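Local coordinates for protein molybdopterin converting factor, subunit 1 (Pyrococcus furiosus, PDB 1VJK) that probably acts as the small, ubiquitin-like MoaD-type subunit that carries sulfur to the molybdopterin precursor during molybdenum cofactor biosynthesis, at residues 32-44 against 70-83. Sequence-based numbering, arbitrary orientation.
Sequences ELPEGARVRDLIE and IAVNGRYVSWDEEL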
loop_
_atom_site.group_PDB
_atom_site.type_symbol
_atom_site.label_atom_id
_atom_site.label_comp_id
_atom_site.label_asym_id
_atom_site.label_seq_id
_atom_site.Cartn_x
_atom_site.Cartn_y
_atom_site.Cartn_z
ATOM N N GLU A 32 -4.003 10.121 4.375
ATOM C CA GLU A 32 -5.375 10.590 4.229
ATOM C C GLU A 32 -5.760 10.541 2.752
ATOM O O GLU A 32 -5.039 11.054 1.893
ATOM C CB GLU A 32 -5.505 12.004 4.779
ATOM C CG GLU A 32 -5.278 12.106 6.299
ATOM C CD GLU A 32 -5.445 13.516 6.875
ATOM O OE1 GLU A 32 -5.977 14.416 6.195
ATOM O OE2 GLU A 32 -5.081 13.742 8.064
ATOM N N LEU A 33 -6.893 9.901 2.471
ATOM C CA LEU A 33 -7.369 9.685 1.123
ATOM C C LEU A 33 -8.779 10.230 1.000
ATOM O O LEU A 33 -9.493 10.291 1.991
ATOM C CB LEU A 33 -7.364 8.178 0.796
ATOM C CG LEU A 33 -5.989 7.530 0.779
ATOM C CD1 LEU A 33 -6.149 6.005 0.731
ATOM C CD2 LEU A 33 -5.225 8.064 -0.439
ATOM N N PRO A 34 -9.199 10.643 -0.200
ATOM C CA PRO A 34 -10.564 11.126 -0.389
ATOM C C PRO A 34 -11.595 10.025 -0.199
ATOM O O PRO A 34 -11.306 8.835 -0.370
ATOM C CB PRO A 34 -10.579 11.635 -1.843
ATOM C CG PRO A 34 -9.200 11.662 -2.282
ATOM C CD PRO A 34 -8.402 10.714 -1.443
ATOM N N GLU A 35 -12.801 10.445 0.159
ATOM C CA GLU A 35 -13.954 9.573 0.220
ATOM C C GLU A 35 -14.004 8.656 -1.007
ATOM O O GLU A 35 -13.795 9.103 -2.130
ATOM C CB GLU A 35 -15.220 10.431 0.297
ATOM C CG GLU A 35 -16.520 9.644 0.341
ATOM C CD GLU A 35 -17.756 10.524 0.255
ATOM O OE1 GLU A 35 -17.718 11.680 0.743
ATOM O OE2 GLU A 35 -18.770 10.044 -0.291
ATOM N N GLY A 36 -14.264 7.372 -0.762
ATOM C CA GLY A 36 -14.414 6.395 -1.832
ATOM C C GLY A 36 -13.103 5.772 -2.278
ATOM O O GLY A 36 -13.075 4.954 -3.214
ATOM N N ALA A 37 -12.009 6.140 -1.626
ATOM C CA ALA A 37 -10.714 5.627 -2.037
ATOM C C ALA A 37 -10.662 4.129 -2.022
ATOM O O ALA A 37 -11.195 3.468 -1.115
ATOM C CB ALA A 37 -9.599 6.188 -1.127
ATOM N N ARG A 38 -9.969 3.604 -3.031
ATOM C CA ARG A 38 -9.753 2.180 -3.195
ATOM C C ARG A 38 -8.276 1.838 -3.021
ATOM O O ARG A 38 -7.397 2.714 -3.066
ATOM C CB ARG A 38 -10.184 1.755 -4.591
ATOM C CG ARG A 38 -11.655 1.917 -4.842
ATOM C CD ARG A 38 -12.021 1.564 -6.263
ATOM N NE ARG A 38 -13.404 1.932 -6.527
ATOM C CZ ARG A 38 -14.048 1.613 -7.637
ATOM N NH1 ARG A 38 -13.391 0.929 -8.574
ATOM N NH2 ARG A 38 -15.308 1.987 -7.807
ATOM N N VAL A 39 -7.966 0.556 -2.869
ATOM C CA VAL A 39 -6.573 0.115 -2.796
ATOM C C VAL A 39 -5.721 0.695 -3.943
ATOM O O VAL A 39 -4.599 1.198 -3.714
ATOM C CB VAL A 39 -6.491 -1.426 -2.730
ATOM C CG1 VAL A 39 -5.085 -1.956 -3.028
ATOM C CG2 VAL A 39 -6.983 -1.913 -1.368
ATOM N N ARG A 40 -6.246 0.675 -5.176
ATOM C CA ARG A 40 -5.459 1.213 -6.288
ATOM C C ARG A 40 -5.115 2.713 -6.099
ATOM O O ARG A 40 -4.043 3.168 -6.534
ATOM C CB ARG A 40 -6.164 0.957 -7.632
ATOM C CG ARG A 40 -7.471 1.713 -7.818
ATOM C CD ARG A 40 -8.006 1.573 -9.241
ATOM N NE ARG A 40 -8.399 0.192 -9.612
ATOM C CZ ARG A 40 -7.693 -0.623 -10.382
ATOM N NH1 ARG A 40 -6.505 -0.271 -10.886
ATOM N NH2 ARG A 40 -8.206 -1.823 -10.676
ATOM N N ASP A 41 -6.017 3.469 -5.463
ATOM C CA ASP A 41 -5.761 4.908 -5.228
ATOM C C ASP A 41 -4.679 5.070 -4.203
ATOM O O ASP A 41 -3.835 5.966 -4.332
ATOM C CB ASP A 41 -7.024 5.635 -4.775
ATOM C CG ASP A 41 -8.205 5.409 -5.720
ATOM O OD1 ASP A 41 -8.059 5.529 -6.944
ATOM O OD2 ASP A 41 -9.325 5.124 -5.251
ATOM N N LEU A 42 -4.673 4.210 -3.198
ATOM C CA LEU A 42 -3.606 4.246 -2.198
ATOM C C LEU A 42 -2.242 3.925 -2.821
ATOM O O LEU A 42 -1.253 4.622 -2.532
ATOM C CB LEU A 42 -3.918 3.262 -1.074
ATOM C CG LEU A 42 -2.806 3.076 -0.041
ATOM C CD1 LEU A 42 -2.449 4.430 0.678
ATOM C CD2 LEU A 42 -3.197 1.978 0.952
ATOM N N ILE A 43 -2.192 2.927 -3.702
ATOM C CA ILE A 43 -0.945 2.599 -4.383
ATOM C C ILE A 43 -0.449 3.805 -5.177
ATOM O O ILE A 43 0.761 4.145 -5.135
ATOM C CB ILE A 43 -1.138 1.369 -5.274
ATOM C CG1 ILE A 43 -1.317 0.143 -4.391
ATOM C CG2 ILE A 43 0.067 1.193 -6.241
ATOM C CD1 ILE A 43 -1.747 -1.156 -5.147
ATOM N N GLU A 44 -1.355 4.485 -5.901
ATOM C CA GLU A 44 -0.923 5.693 -6.617
ATOM C C GLU A 44 -0.407 6.786 -5.710
ATOM O O GLU A 44 0.551 7.498 -6.082
ATOM C CB GLU A 44 -2.027 6.202 -7.538
ATOM C CG GLU A 44 -2.326 5.234 -8.685
ATOM C CD GLU A 44 -1.088 4.797 -9.456
ATOM O OE1 GLU A 44 -0.441 5.664 -10.083
ATOM O OE2 GLU A 44 -0.747 3.590 -9.430
ATOM N N ILE A 70 0.376 -6.227 -1.101
ATOM C CA ILE A 70 -0.240 -5.458 -0.002
ATOM C C ILE A 70 -1.284 -6.289 0.700
ATOM O O ILE A 70 -1.774 -7.293 0.150
ATOM C CB ILE A 70 -0.842 -4.098 -0.470
ATOM C CG1 ILE A 70 -2.074 -4.296 -1.374
ATOM C CG2 ILE A 70 0.247 -3.177 -1.092
ATOM C CD1 ILE A 70 -3.444 -4.372 -0.601
ATOM N N ALA A 71 -1.589 -5.930 1.933
ATOM C CA ALA A 71 -2.672 -6.560 2.665
ATOM C C ALA A 71 -3.391 -5.495 3.435
ATOM O O ALA A 71 -2.783 -4.533 3.943
ATOM C CB ALA A 71 -2.154 -7.655 3.613
ATOM N N VAL A 72 -4.705 -5.622 3.513
ATOM C CA VAL A 72 -5.531 -4.701 4.280
ATOM C C VAL A 72 -6.069 -5.409 5.503
ATOM O O VAL A 72 -6.807 -6.406 5.363
ATOM C CB VAL A 72 -6.702 -4.154 3.450
ATOM C CG1 VAL A 72 -7.575 -3.219 4.322
ATOM C CG2 VAL A 72 -6.183 -3.417 2.204
ATOM N N ASN A 73 -5.714 -4.918 6.690
ATOM C CA ASN A 73 -6.046 -5.584 7.955
ATOM C C ASN A 73 -5.738 -7.087 7.898
ATOM O O ASN A 73 -6.534 -7.932 8.351
ATOM C CB ASN A 73 -7.513 -5.327 8.315
ATOM C CG ASN A 73 -7.814 -3.867 8.415
ATOM O OD1 ASN A 73 -6.987 -3.103 8.926
ATOM N ND2 ASN A 73 -8.962 -3.456 7.925
ATOM N N GLY A 74 -4.578 -7.414 7.345
ATOM C CA GLY A 74 -4.100 -8.780 7.331
ATOM C C GLY A 74 -4.651 -9.637 6.219
ATOM O O GLY A 74 -4.412 -10.844 6.245
ATOM N N ARG A 75 -5.364 -9.052 5.251
ATOM C CA ARG A 75 -6.006 -9.838 4.189
ATOM C C ARG A 75 -5.589 -9.396 2.800
ATOM O O ARG A 75 -5.456 -8.194 2.547
ATOM C CB ARG A 75 -7.531 -9.734 4.300
ATOM C CG ARG A 75 -8.133 -10.238 5.590
ATOM C CD ARG A 75 -9.591 -9.805 5.786
ATOM N NE ARG A 75 -10.488 -10.438 4.808
ATOM C CZ ARG A 75 -11.006 -9.836 3.725
ATOM N NH1 ARG A 75 -10.742 -8.563 3.453
ATOM N NH2 ARG A 75 -11.800 -10.517 2.910
ATOM N N TYR A 76 -5.366 -10.333 1.893
ATOM C CA TYR A 76 -5.175 -9.991 0.495
ATOM C C TYR A 76 -6.524 -9.573 -0.070
ATOM O O TYR A 76 -7.577 -10.204 0.217
ATOM C CB TYR A 76 -4.617 -11.190 -0.301
ATOM C CG TYR A 76 -3.211 -11.593 0.086
ATOM C CD1 TYR A 76 -2.123 -10.743 -0.162
ATOM C CD2 TYR A 76 -2.965 -12.829 0.696
ATOM C CE1 TYR A 76 -0.828 -11.108 0.193
ATOM C CE2 TYR A 76 -1.673 -13.201 1.064
ATOM C CZ TYR A 76 -0.608 -12.343 0.804
ATOM O OH TYR A 76 0.676 -12.715 1.171
ATOM N N VAL A 77 -6.497 -8.505 -0.859
ATOM C CA VAL A 77 -7.717 -7.942 -1.436
ATOM C C VAL A 77 -7.473 -7.485 -2.871
ATOM O O VAL A 77 -6.329 -7.431 -3.346
ATOM C CB VAL A 77 -8.246 -6.733 -0.626
ATOM C CG1 VAL A 77 -8.669 -7.132 0.788
ATOM C CG2 VAL A 77 -7.197 -5.636 -0.593
ATOM N N SER A 78 -8.566 -7.137 -3.556
ATOM C CA SER A 78 -8.462 -6.650 -4.916
ATOM C C SER A 78 -8.030 -5.174 -4.947
ATOM O O SER A 78 -8.109 -4.455 -3.933
ATOM C CB SER A 78 -9.788 -6.823 -5.629
ATOM O OG SER A 78 -10.626 -5.743 -5.361
ATOM N N TRP A 79 -7.590 -4.720 -6.116
ATOM C CA TRP A 79 -7.233 -3.304 -6.248
ATOM C C TRP A 79 -8.433 -2.386 -6.140
ATOM O O TRP A 79 -8.286 -1.211 -5.863
ATOM C CB TRP A 79 -6.507 -3.019 -7.556
ATOM C CG TRP A 79 -5.043 -3.431 -7.561
ATOM C CD1 TRP A 79 -4.292 -3.803 -6.479
ATOM C CD2 TRP A 79 -4.171 -3.501 -8.692
ATOM N NE1 TRP A 79 -3.004 -4.093 -6.870
ATOM C CE2 TRP A 79 -2.902 -3.918 -8.224
ATOM C CE3 TRP A 79 -4.331 -3.252 -10.063
ATOM C CZ2 TRP A 79 -1.803 -4.096 -9.078
ATOM C CZ3 TRP A 79 -3.228 -3.432 -10.916
ATOM C CH2 TRP A 79 -1.987 -3.851 -10.413
ATOM N N ASP A 80 -9.633 -2.909 -6.349
ATOM C CA ASP A 80 -10.818 -2.077 -6.264
ATOM C C ASP A 80 -11.519 -2.150 -4.928
ATOM O O ASP A 80 -12.563 -1.536 -4.732
ATOM C CB ASP A 80 -11.743 -2.318 -7.452
ATOM C CG ASP A 80 -11.110 -1.861 -8.712
ATOM O OD1 ASP A 80 -10.951 -0.617 -8.847
ATOM O OD2 ASP A 80 -10.671 -2.663 -9.573
ATOM N N GLU A 81 -10.869 -2.820 -3.965
ATOM C CA GLU A 81 -11.390 -2.886 -2.605
ATOM C C GLU A 81 -11.452 -1.482 -2.021
ATOM O O GLU A 81 -10.459 -0.736 -2.082
ATOM C CB GLU A 81 -10.483 -3.785 -1.762
ATOM C CG GLU A 81 -10.927 -3.949 -0.324
ATOM C CD GLU A 81 -12.034 -4.971 -0.130
ATOM O OE1 GLU A 81 -12.443 -5.655 -1.109
ATOM O OE2 GLU A 81 -12.511 -5.079 1.025
ATOM N N GLU A 82 -12.598 -1.130 -1.457
ATOM C CA GLU A 82 -12.801 0.183 -0.881
ATOM C C GLU A 82 -12.154 0.243 0.503
ATOM O O GLU A 82 -12.381 -0.636 1.340
ATOM C CB GLU A 82 -14.303 0.563 -0.901
ATOM C CG GLU A 82 -14.765 0.766 -2.369
ATOM C CD GLU A 82 -16.256 0.580 -2.656
ATOM O OE1 GLU A 82 -17.077 0.730 -1.724
ATOM O OE2 GLU A 82 -16.603 0.305 -3.854
ATOM N N LEU A 83 -11.316 1.261 0.716
ATOM C CA LEU A 83 -10.687 1.470 2.020
ATOM C C LEU A 83 -11.615 2.150 3.005
ATOM O O LEU A 83 -12.467 2.949 2.620
ATOM C CB LEU A 83 -9.428 2.289 1.822
ATOM C CG LEU A 83 -8.358 1.544 1.012
ATOM C CD1 LEU A 83 -7.280 2.509 0.537
ATOM C CD2 LEU A 83 -7.734 0.419 1.837
HETATM O O HOH W 1 -13.619 3.830 0.271
HETATM O O HOH W 2 -17.564 2.134 -5.724
#
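V39 and L83 anchor the dense side of this contact, which illustrates how the start of a helix can be fastened to a loop by apolar packing on its buried side and charge pairing on its solvent side. A chi1 of 165° sets CG1 of V39 across from the main-chain nitrogen and parts its two methyls: CG1 meets I70 CD1 tip to tip at 3.8 Å and also rests near the indole of W79, while CG2 fits among V72, V77 and L83. L83 CD1 packs against both L33 and L42, 3.7 Å from L33 CD1, and the L83 side chain also touches V10 of the central strand 10-16. I43 crosses W79 at about a right angle, and W79 NE1 is held by the carbonyl of G59.

The backbones join here as well. L83 N donates to A37 O, V39 N to E81 O at 2.9 Å, and R40 N to W79 O, so two main-chain N-H groups of the first helical turn are satisfied by W79 and E81, both carbonyls of the type I turn S78-E81. This is the ubiquitin-like beta-grasp fold of the ThiS/MoaD family, in which helix 39-49 packs across a mixed sheet; the 70-83 segment runs from edge strand 69-72 to the helix N-terminus, where the N-cap residue R38 donates its backbone N-H to D41 OD2 at 2.8 Å.

Towards solvent the contact becomes polar. R40, bent at chi3 (65°), grips D80 side-on: R40 NE lies 2.8 Å from D80 OD1, and R40 NH2 bonds D80 OD2. W79 CB sits over one face of this guanidinium. The extended R38 brings NH1 to D80 OD1 from the opposite face of the carboxylate, 2.9 Å away, so OD1 accepts from two arginines, which probably stabilises the carboxylate's negative charge. Farther out, R38 NH2 and E82 OE2 are linked merely through a water, weakly bound on the arginine side.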